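Long-range contacts in acylneuraminate lyase (Mycoplasma synoviae, PDB 4N4P), which adopts the TIM-barrel fold of the dihydrodipicolinate synthetase family and assembles from four copies of the chain: residues 150-158 with 178-188; 59-70 with 93-103. All coordinates share one frame; numbering follows the deposited sequence.

Interaction 1. Residues 150-158 with 178-188; sequences STDQFGKLL and RLMSKYPDKLF
Helix 151-158 meets the end of helix 173-182 at Thr-151 and Leu-179, the two short axes crossing at -61° with a closest approach of 10.4 Å. Tyr-183, the first residue to leave the helix, carries its ring across to the facing helix. Its OH donates to Thr-151 O (2.8 Å) from above the carbonyl plane, and the phenol end fits closely against Gly-155, which has no side chain. Leu-158 CD1 sits over the ring centre of Tyr-183, 3.8 Å from the centroid and 13° off the normal, a CH-pi contact; Lys-182 CG lies over the opposite face, displaced toward the rim. Deeper in, Leu-179 CD2 packs against Phe-154 CD2 (3.7 Å), while Leu-158 CD1 also reaches Phe-188 CZ (3.9 Å). Lys-186, its chain bent at chi2 (-72°), lets NZ donate a hydrogen bond to Leu-158 O (2.9 Å); NZ also bonds to Val-163 O, linking the helix C-terminus to the following strand. Asp-152 OD1 and Lys-182 NZ stay 4.2 Å apart, too far for a salt bridge. Arg-178 starts toward Thr-151, but its guanidinium group forms a salt bridge with Asp-243 of the second subunit. Such packing joins consecutive outer helices of a TIM barrel, with strand 163-168 between them in the chain.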
loop_
_atom_site.group_PDB
_atom_site.type_symbol
_atom_site.label_atom_id
_atom_site.label_comp_id
_atom_site.label_asym_id
_atom_site.label_seq_id
_atom_site.Cartn_x
_atom_site.Cartn_y
_atom_site.Cartn_z
ATOM N N SER A 150 -8.572 -11.940 9.451
ATOM C CA SER A 150 -9.445 -11.580 10.562
ATOM C C SER A 150 -8.956 -12.235 11.852
ATOM O O SER A 150 -8.242 -13.250 11.819
ATOM C CB SER A 150 -10.896 -11.976 10.270
ATOM O OG SER A 150 -11.147 -13.310 10.661
ATOM N N THR A 151 -9.338 -11.644 12.981
ATOM C CA THR A 151 -9.049 -12.212 14.293
ATOM C C THR A 151 -9.615 -13.626 14.419
ATOM O O THR A 151 -8.958 -14.521 14.969
ATOM C CB THR A 151 -9.607 -11.320 15.417
ATOM O OG1 THR A 151 -9.195 -9.971 15.183
ATOM C CG2 THR A 151 -9.081 -11.770 16.782
ATOM N N ASP A 152 -10.828 -13.821 13.898
ATOM C CA ASP A 152 -11.506 -15.114 13.984
ATOM C C ASP A 152 -10.836 -16.173 13.111
ATOM O O ASP A 152 -10.748 -17.343 13.498
ATOM C CB ASP A 152 -12.997 -14.982 13.633
ATOM C CG ASP A 152 -13.810 -14.289 14.731
ATOM O OD1 ASP A 152 -13.308 -14.099 15.862
ATOM O OD2 ASP A 152 -14.976 -13.936 14.456
ATOM N N GLN A 153 -10.347 -15.757 11.947
ATOM C CA GLN A 153 -9.736 -16.673 10.991
ATOM C C GLN A 153 -8.393 -17.161 11.536
ATOM O O GLN A 153 -8.025 -18.324 11.368
ATOM C CB GLN A 153 -9.524 -15.942 9.671
ATOM C CG GLN A 153 -9.691 -16.784 8.422
ATOM C CD GLN A 153 -9.483 -15.957 7.161
ATOM O OE1 GLN A 153 -9.696 -14.735 7.160
ATOM N NE2 GLN A 153 -9.066 -16.614 6.082
ATOM N N PHE A 154 -7.668 -16.265 12.209
ATOM C CA PHE A 154 -6.399 -16.623 12.809
ATOM C C PHE A 154 -6.588 -17.638 13.937
ATOM O O PHE A 154 -5.725 -18.478 14.181
ATOM C CB PHE A 154 -5.675 -15.376 13.304
ATOM C CG PHE A 154 -4.264 -15.619 13.671
ATOM C CD1 PHE A 154 -3.320 -15.920 12.693
ATOM C CD2 PHE A 154 -3.867 -15.550 14.988
ATOM C CE1 PHE A 154 -1.997 -16.147 13.035
ATOM C CE2 PHE A 154 -2.526 -15.770 15.344
ATOM C CZ PHE A 154 -1.598 -16.064 14.366
ATOM N N GLY A 155 -7.742 -17.571 14.597
ATOM C CA GLY A 155 -8.074 -18.495 15.673
ATOM C C GLY A 155 -8.190 -19.925 15.219
ATOM O O GLY A 155 -7.929 -20.844 15.997
ATOM N N LYS A 156 -8.571 -20.119 13.956
ATOM C CA LYS A 156 -8.574 -21.449 13.360
ATOM C C LYS A 156 -7.164 -22.055 13.314
ATOM O O LYS A 156 -6.994 -23.257 13.531
ATOM C CB LYS A 156 -9.181 -21.428 11.962
ATOM C CG LYS A 156 -10.671 -21.059 11.936
ATOM C CD LYS A 156 -11.124 -20.828 10.498
ATOM C CE LYS A 156 -12.235 -19.773 10.420
ATOM N NZ LYS A 156 -12.141 -19.037 9.103
ATOM N N LEU A 157 -6.158 -21.219 13.045
ATOM C CA LEU A 157 -4.777 -21.689 13.079
ATOM C C LEU A 157 -4.357 -21.957 14.509
ATOM O O LEU A 157 -3.677 -22.937 14.780
ATOM C CB LEU A 157 -3.812 -20.690 12.404
ATOM C CG LEU A 157 -3.989 -20.318 10.919
ATOM C CD1 LEU A 157 -3.008 -19.165 10.555
ATOM C CD2 LEU A 157 -3.779 -21.544 9.997
ATOM N N LEU A 158 -4.781 -21.089 15.435
ATOM C CA LEU A 158 -4.420 -21.235 16.860
ATOM C C LEU A 158 -4.969 -22.513 17.479
ATOM O O LEU A 158 -4.460 -22.974 18.502
ATOM C CB LEU A 158 -4.924 -20.023 17.671
ATOM C CG LEU A 158 -4.171 -18.714 17.406
ATOM C CD1 LEU A 158 -4.859 -17.485 18.046
ATOM C CD2 LEU A 158 -2.733 -18.862 17.904
ATOM N N ARG A 178 -6.684 -7.044 19.713
ATOM C CA ARG A 178 -7.830 -7.910 19.404
ATOM C C ARG A 178 -7.528 -9.373 19.695
ATOM O O ARG A 178 -8.404 -10.093 20.197
ATOM C CB ARG A 178 -8.251 -7.756 17.934
ATOM C CG ARG A 178 -8.761 -6.363 17.521
ATOM C CD ARG A 178 -10.200 -6.091 18.036
ATOM N NE ARG A 178 -10.241 -5.770 19.465
ATOM C CZ ARG A 178 -11.347 -5.774 20.217
ATOM N NH1 ARG A 178 -12.537 -6.070 19.673
ATOM N NH2 ARG A 178 -11.256 -5.498 21.510
ATOM N N LEU A 179 -6.318 -9.829 19.345
ATOM C CA LEU A 179 -5.899 -11.207 19.643
ATOM C C LEU A 179 -5.870 -11.466 21.140
ATOM O O LEU A 179 -6.352 -12.507 21.609
ATOM C CB LEU A 179 -4.510 -11.494 19.065
ATOM C CG LEU A 179 -4.509 -11.637 17.548
ATOM C CD1 LEU A 179 -3.050 -11.693 16.978
ATOM C CD2 LEU A 179 -5.344 -12.868 17.137
ATOM N N MET A 180 -5.320 -10.504 21.882
ATOM C CA MET A 180 -5.212 -10.645 23.325
ATOM C C MET A 180 -6.601 -10.704 23.957
ATOM O O MET A 180 -6.809 -11.441 24.925
ATOM C CB MET A 180 -4.391 -9.494 23.920
ATOM C CG MET A 180 -2.898 -9.569 23.559
ATOM S SD MET A 180 -2.044 -11.045 24.131
ATOM C CE MET A 180 -1.934 -10.694 25.872
ATOM N N SER A 181 -7.538 -9.929 23.420
ATOM C CA SER A 181 -8.908 -9.930 23.924
ATOM C C SER A 181 -9.568 -11.296 23.664
ATOM O O SER A 181 -10.205 -11.861 24.560
ATOM C CB SER A 181 -9.729 -8.822 23.258
ATOM O OG SER A 181 -11.038 -8.792 23.819
ATOM N N LYS A 182 -9.381 -11.823 22.460
ATOM C CA LYS A 182 -10.129 -13.018 22.020
ATOM C C LYS A 182 -9.522 -14.320 22.542
ATOM O O LYS A 182 -10.254 -15.310 22.785
ATOM C CB LYS A 182 -10.291 -13.023 20.498
ATOM C CG LYS A 182 -11.119 -14.183 19.925
ATOM C CD LYS A 182 -12.645 -13.954 20.080
ATOM C CE LYS A 182 -13.435 -15.027 19.319
ATOM N NZ LYS A 182 -14.897 -14.975 19.642
ATOM N N TYR A 183 -8.204 -14.328 22.735
ATOM C CA TYR A 183 -7.494 -15.581 23.037
ATOM C C TYR A 183 -6.664 -15.490 24.326
ATOM O O TYR A 183 -5.445 -15.634 24.295
ATOM C CB TYR A 183 -6.621 -16.007 21.835
ATOM C CG TYR A 183 -7.415 -16.121 20.544
ATOM C CD1 TYR A 183 -8.264 -17.222 20.307
ATOM C CD2 TYR A 183 -7.335 -15.128 19.569
ATOM C CE1 TYR A 183 -9.016 -17.300 19.121
ATOM C CE2 TYR A 183 -8.065 -15.201 18.397
ATOM C CZ TYR A 183 -8.905 -16.291 18.183
ATOM O OH TYR A 183 -9.629 -16.345 17.008
ATOM N N PRO A 184 -7.324 -15.278 25.472
ATOM C CA PRO A 184 -6.574 -15.084 26.719
ATOM C C PRO A 184 -5.764 -16.307 27.172
ATOM O O PRO A 184 -4.801 -16.149 27.923
ATOM C CB PRO A 184 -7.676 -14.767 27.749
ATOM C CG PRO A 184 -8.912 -15.417 27.178
ATOM C CD PRO A 184 -8.787 -15.235 25.689
ATOM N N ASP A 185 -6.127 -17.505 26.720
ATOM C CA ASP A 185 -5.347 -18.691 27.110
ATOM C C ASP A 185 -4.374 -19.177 26.032
ATOM O O ASP A 185 -3.854 -20.301 26.097
ATOM C CB ASP A 185 -6.262 -19.826 27.604
ATOM C CG ASP A 185 -5.557 -20.767 28.607
ATOM O OD1 ASP A 185 -6.174 -21.802 28.954
ATOM O OD2 ASP A 185 -4.403 -20.481 29.066
ATOM N N LYS A 186 -4.149 -18.338 25.021
ATOM C CA LYS A 186 -3.098 -18.619 24.071
ATOM C C LYS A 186 -1.919 -17.720 24.441
ATOM O O LYS A 186 -2.102 -16.644 25.044
ATOM C CB LYS A 186 -3.536 -18.401 22.613
ATOM C CG LYS A 186 -4.604 -19.388 22.113
ATOM C CD LYS A 186 -4.034 -20.799 21.906
ATOM C CE LYS A 186 -5.169 -21.775 21.598
ATOM N NZ LYS A 186 -4.728 -23.179 21.345
ATOM N N LEU A 187 -0.719 -18.188 24.125
ATOM C CA LEU A 187 0.495 -17.467 24.435
ATOM C C LEU A 187 0.905 -16.623 23.234
ATOM O O LEU A 187 1.050 -17.143 22.146
ATOM C CB LEU A 187 1.615 -18.437 24.799
ATOM C CG LEU A 187 3.015 -17.835 25.026
ATOM C CD1 LEU A 187 3.009 -16.907 26.266
ATOM C CD2 LEU A 187 3.997 -18.949 25.210
ATOM N N PHE A 188 1.104 -15.327 23.435
ATOM C CA PHE A 188 1.537 -14.468 22.337
ATOM C C PHE A 188 2.897 -13.927 22.725
ATOM O O PHE A 188 3.011 -13.190 23.701
ATOM C CB PHE A 188 0.514 -13.331 22.074
ATOM C CG PHE A 188 -0.768 -13.826 21.496
ATOM C CD1 PHE A 188 -0.908 -13.979 20.114
ATOM C CD2 PHE A 188 -1.826 -14.193 22.322
ATOM C CE1 PHE A 188 -2.094 -14.479 19.561
ATOM C CE2 PHE A 188 -3.010 -14.694 21.791
ATOM C CZ PHE A 188 -3.152 -14.835 20.406
#

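Interaction 2. Residues 59-70 with 93-103; sequences FEDKKEVMKLVA and ELAKLAKELKY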
loop_
_atom_site.group_PDB
_atom_site.type_symbol
_atom_site.label_atom_id
_atom_site.label_comp_id
_atom_site.label_asym_id
_atom_site.label_seq_id
_atom_site.Cartn_x
_atom_site.Cartn_y
_atom_site.Cartn_z
ATOM N N PHE A 59 19.845 -27.960 5.509
ATOM C CA PHE A 59 19.114 -28.819 6.427
ATOM C C PHE A 59 20.036 -29.378 7.501
ATOM O O PHE A 59 19.707 -29.350 8.689
ATOM C CB PHE A 59 18.449 -29.936 5.636
ATOM C CG PHE A 59 17.673 -30.917 6.480
ATOM C CD1 PHE A 59 16.740 -30.481 7.415
ATOM C CD2 PHE A 59 17.869 -32.277 6.310
ATOM C CE1 PHE A 59 16.023 -31.406 8.168
ATOM C CE2 PHE A 59 17.158 -33.203 7.059
ATOM C CZ PHE A 59 16.234 -32.763 7.990
ATOM N N GLU A 60 21.204 -29.857 7.084
ATOM C CA GLU A 60 22.207 -30.363 8.013
ATOM C C GLU A 60 22.742 -29.291 8.976
ATOM O O GLU A 60 22.985 -29.584 10.160
ATOM C CB GLU A 60 23.346 -31.050 7.243
ATOM C CG GLU A 60 22.911 -32.378 6.599
ATOM C CD GLU A 60 22.569 -33.466 7.621
ATOM O OE1 GLU A 60 23.289 -33.574 8.648
ATOM O OE2 GLU A 60 21.580 -34.208 7.406
ATOM N N ASP A 61 22.908 -28.062 8.483
ATOM C CA ASP A 61 23.322 -26.931 9.334
ATOM C C ASP A 61 22.262 -26.697 10.441
ATOM O O ASP A 61 22.613 -26.440 11.607
ATOM C CB ASP A 61 23.445 -25.612 8.547
ATOM C CG ASP A 61 24.666 -25.518 7.612
ATOM O OD1 ASP A 61 25.720 -26.185 7.810
ATOM O OD2 ASP A 61 24.561 -24.674 6.679
ATOM N N LYS A 62 20.979 -26.740 10.057
ATOM C CA LYS A 62 19.863 -26.489 10.991
ATOM C C LYS A 62 19.872 -27.498 12.136
ATOM O O LYS A 62 19.789 -27.135 13.314
ATOM C CB LYS A 62 18.519 -26.507 10.272
ATOM C CG LYS A 62 18.340 -25.339 9.292
ATOM C CD LYS A 62 17.100 -25.520 8.455
ATOM C CE LYS A 62 17.085 -24.580 7.260
ATOM N NZ LYS A 62 15.775 -24.639 6.531
ATOM N N LYS A 63 20.030 -28.772 11.788
ATOM C CA LYS A 63 20.121 -29.818 12.799
ATOM C C LYS A 63 21.317 -29.615 13.701
ATOM O O LYS A 63 21.212 -29.818 14.899
ATOM C CB LYS A 63 20.263 -31.184 12.134
ATOM C CG LYS A 63 19.062 -31.666 11.385
ATOM C CD LYS A 63 19.610 -32.746 10.440
ATOM C CE LYS A 63 18.630 -33.830 10.238
ATOM N NZ LYS A 63 19.235 -34.868 9.337
ATOM N N GLU A 64 22.460 -29.242 13.118
ATOM C CA GLU A 64 23.669 -29.036 13.887
ATOM C C GLU A 64 23.490 -27.857 14.837
ATOM O O GLU A 64 23.861 -27.945 15.996
ATOM C CB GLU A 64 24.903 -28.840 12.970
ATOM C CG GLU A 64 26.248 -28.792 13.674
ATOM C CD GLU A 64 26.636 -30.055 14.461
ATOM O OE1 GLU A 64 26.117 -31.170 14.202
ATOM O OE2 GLU A 64 27.472 -29.907 15.370
ATOM N N VAL A 65 22.922 -26.756 14.346
ATOM C CA VAL A 65 22.700 -25.589 15.230
ATOM C C VAL A 65 21.800 -25.963 16.402
ATOM O O VAL A 65 22.069 -25.585 17.550
ATOM C CB VAL A 65 22.132 -24.363 14.470
ATOM C CG1 VAL A 65 21.790 -23.217 15.440
ATOM C CG2 VAL A 65 23.191 -23.874 13.467
ATOM N N MET A 66 20.748 -26.711 16.111
ATOM C CA MET A 66 19.800 -27.118 17.156
ATOM C C MET A 66 20.499 -27.963 18.224
ATOM O O MET A 66 20.248 -27.801 19.436
ATOM C CB MET A 66 18.646 -27.882 16.550
ATOM C CG MET A 66 17.719 -27.011 15.700
ATOM S SD MET A 66 16.497 -27.901 14.755
ATOM C CE MET A 66 15.388 -28.493 16.048
ATOM N N LYS A 67 21.360 -28.882 17.774
ATOM C CA LYS A 67 22.118 -29.731 18.711
ATOM C C LYS A 67 23.079 -28.922 19.550
ATOM O O LYS A 67 23.131 -29.079 20.772
ATOM C CB LYS A 67 22.886 -30.830 17.954
ATOM C CG LYS A 67 21.978 -31.803 17.317
ATOM C CD LYS A 67 22.633 -32.536 16.162
ATOM C CE LYS A 67 21.727 -33.630 15.666
ATOM N NZ LYS A 67 21.379 -34.568 16.787
ATOM N N LEU A 68 23.827 -28.039 18.898
ATOM C CA LEU A 68 24.862 -27.269 19.566
ATOM C C LEU A 68 24.266 -26.323 20.590
ATOM O O LEU A 68 24.845 -26.128 21.659
ATOM C CB LEU A 68 25.691 -26.479 18.558
ATOM C CG LEU A 68 26.576 -27.241 17.570
ATOM C CD1 LEU A 68 27.070 -26.275 16.489
ATOM C CD2 LEU A 68 27.749 -27.961 18.253
ATOM N N VAL A 69 23.105 -25.754 20.270
ATOM C CA VAL A 69 22.453 -24.837 21.201
ATOM C C VAL A 69 21.957 -25.573 22.445
ATOM O O VAL A 69 22.169 -25.121 23.590
ATOM C CB VAL A 69 21.284 -24.061 20.529
ATOM C CG1 VAL A 69 20.418 -23.372 21.573
ATOM C CG2 VAL A 69 21.849 -23.020 19.544
ATOM N N ALA A 70 21.302 -26.707 22.221
ATOM C CA ALA A 70 20.767 -27.492 23.334
ATOM C C ALA A 70 21.897 -27.962 24.249
ATOM O O ALA A 70 21.763 -27.900 25.474
ATOM C CB ALA A 70 19.967 -28.649 22.831
ATOM N N GLU A 93 10.992 -33.347 10.333
ATOM C CA GLU A 93 12.196 -33.906 10.957
ATOM C C GLU A 93 12.787 -32.949 11.995
ATOM O O GLU A 93 13.255 -33.381 13.072
ATOM C CB GLU A 93 13.259 -34.255 9.905
ATOM C CG GLU A 93 12.874 -35.419 8.993
ATOM C CD GLU A 93 12.661 -36.721 9.772
ATOM O OE1 GLU A 93 13.559 -37.086 10.562
ATOM O OE2 GLU A 93 11.596 -37.368 9.610
ATOM N N LEU A 94 12.784 -31.649 11.674
ATOM C CA LEU A 94 13.255 -30.656 12.634
ATOM C C LEU A 94 12.356 -30.592 13.884
ATOM O O LEU A 94 12.858 -30.464 14.987
ATOM C CB LEU A 94 13.365 -29.273 11.968
ATOM C CG LEU A 94 14.420 -29.153 10.873
ATOM C CD1 LEU A 94 14.499 -27.684 10.393
ATOM C CD2 LEU A 94 15.798 -29.598 11.355
ATOM N N ALA A 95 11.037 -30.687 13.707
ATOM C CA ALA A 95 10.101 -30.747 14.858
ATOM C C ALA A 95 10.410 -31.946 15.740
ATOM O O ALA A 95 10.437 -31.837 16.970
ATOM C CB ALA A 95 8.634 -30.780 14.391
ATOM N N LYS A 96 10.673 -33.094 15.115
ATOM C CA LYS A 96 11.055 -34.299 15.876
ATOM C C LYS A 96 12.373 -34.135 16.590
ATOM O O LYS A 96 12.519 -34.563 17.745
ATOM C CB LYS A 96 11.126 -35.534 14.951
ATOM C CG LYS A 96 9.796 -35.955 14.410
ATOM C CD LYS A 96 9.944 -37.148 13.447
ATOM C CE LYS A 96 8.732 -37.325 12.527
ATOM N NZ LYS A 96 7.491 -37.823 13.207
ATOM N N LEU A 97 13.348 -33.512 15.921
ATOM C CA LEU A 97 14.636 -33.242 16.553
ATOM C C LEU A 97 14.504 -32.278 17.737
ATOM O O LEU A 97 15.127 -32.501 18.771
ATOM C CB LEU A 97 15.665 -32.689 15.544
ATOM C CG LEU A 97 17.083 -32.447 16.071
ATOM C CD1 LEU A 97 17.732 -33.721 16.630
ATOM C CD2 LEU A 97 17.991 -31.807 14.999
ATOM N N ALA A 98 13.727 -31.200 17.565
ATOM C CA ALA A 98 13.485 -30.249 18.644
ATOM C C ALA A 98 12.951 -30.977 19.881
ATOM O O ALA A 98 13.347 -30.694 20.999
ATOM C CB ALA A 98 12.491 -29.171 18.203
ATOM N N LYS A 99 12.055 -31.926 19.655
ATOM C CA LYS A 99 11.455 -32.645 20.779
ATOM C C LYS A 99 12.494 -33.563 21.446
ATOM O O LYS A 99 12.607 -33.613 22.681
ATOM C CB LYS A 99 10.260 -33.448 20.285
ATOM C CG LYS A 99 9.675 -34.425 21.342
ATOM C CD LYS A 99 9.160 -33.696 22.559
ATOM C CE LYS A 99 8.467 -34.677 23.547
ATOM N NZ LYS A 99 7.179 -35.197 22.979
ATOM N N GLU A 100 13.220 -34.302 20.622
ATOM C CA GLU A 100 14.339 -35.144 21.075
ATOM C C GLU A 100 15.336 -34.348 21.921
ATOM O O GLU A 100 15.869 -34.845 22.938
ATOM C CB GLU A 100 15.032 -35.796 19.857
ATOM C CG GLU A 100 16.272 -36.625 20.200
ATOM C CD GLU A 100 17.073 -37.070 18.979
ATOM O OE1 GLU A 100 16.522 -37.805 18.136
ATOM O OE2 GLU A 100 18.267 -36.699 18.868
ATOM N N LEU A 101 15.598 -33.105 21.508
ATOM C CA LEU A 101 16.584 -32.285 22.187
ATOM C C LEU A 101 16.005 -31.480 23.353
ATOM O O LEU A 101 16.737 -30.717 23.988
ATOM C CB LEU A 101 17.288 -31.337 21.199
ATOM C CG LEU A 101 18.197 -32.031 20.182
ATOM C CD1 LEU A 101 18.519 -31.030 19.084
ATOM C CD2 LEU A 101 19.462 -32.557 20.845
ATOM N N LYS A 102 14.710 -31.676 23.606
ATOM C CA LYS A 102 13.986 -31.102 24.752
ATOM C C LYS A 102 13.822 -29.592 24.634
ATOM O O LYS A 102 13.882 -28.871 25.639
ATOM C CB LYS A 102 14.658 -31.456 26.096
ATOM C CG LYS A 102 15.068 -32.920 26.262
ATOM C CD LYS A 102 13.930 -33.755 26.757
ATOM C CE LYS A 102 14.442 -34.839 27.706
ATOM N NZ LYS A 102 13.414 -35.147 28.751
ATOM N N TYR A 103 13.610 -29.118 23.411
ATOM C CA TYR A 103 13.239 -27.707 23.200
ATOM C C TYR A 103 11.887 -27.449 23.857
ATOM O O TYR A 103 11.033 -28.335 23.911
ATOM C CB TYR A 103 13.182 -27.368 21.685
ATOM C CG TYR A 103 14.546 -26.993 21.164
ATOM C CD1 TYR A 103 15.533 -27.976 20.949
ATOM C CD2 TYR A 103 14.885 -25.653 20.962
ATOM C CE1 TYR A 103 16.828 -27.625 20.514
ATOM C CE2 TYR A 103 16.142 -25.284 20.534
ATOM C CZ TYR A 103 17.132 -26.280 20.321
ATOM O OH TYR A 103 18.392 -25.907 19.922
HETATM O O HOH W 1 16.415 -35.887 9.766
#
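Leu-94 is a knob in the hole formed by Phe-59, Lys-62, Lys-63 and Met-66, between helices 59-73 and 88-100, whose short segments run nearly parallel, 13° apart at a closest axial distance of 10.3 Å. Its CD2 branch lies 3.7 Å from Phe-59 CE1, while CD1 turns to the aliphatic Lys-62 chain. Met-66 runs out to SD and then bends at chi3 (70°), which carries CE to Ala-98 CB (3.7 Å). Leu-97 divides its methyls: CD2 meets Lys-63 CB (3.7 Å) and CD1 lies against CE and the ammonium NZ of Lys-67. Further along, Ala-70 CB faces Leu-101 CB at 4.1 Å.

Among polar contacts, Tyr-103 OH donates to Met-66 O (2.7 Å), approaching within the plane of the carbonyl, at 114° to its C=O, along a lone pair of the oxygen. This oxygen also accepts from Ala-70 N, so the helical bond is kept. At the other end, a water links Glu-93 OE1 to Lys-63 NZ, weakly on the lysine side, and Lys-63 also forms a salt bridge with Glu-60.

A Schellman motif at Lys-102 ends the second helix before strand 105-108. Inward, Met-66 and Tyr-103 touch Ile-47 of strand 44-47, and Tyr-103 also reaches Leu-79 and Ala-81 of strand 78-82; Val-69 meets helix 26-39.

From the N terminus, interaction 2 comes first: the chain leaves helix 59-73, runs back through strand 78-82 and then takes up helix 88-100 in the same direction as the first helix, closing a loop with 22 residues between its segments. Interaction 1 follows, its 19 intervening residues including strand 163-168 and the start of helix 173-182. The loops are in series, neither nested nor crossed. Each pairs successive outer helices; interaction 1 also takes in the start of strand 187-190, and interaction 2 the loop at Tyr-103 leading into strand 105-108. The centres of interactions 1 and 2 are 28 Å apart. Interaction 1 borders a second subunit through residues 178-181, whereas no other chain of the assembly touches interaction 2.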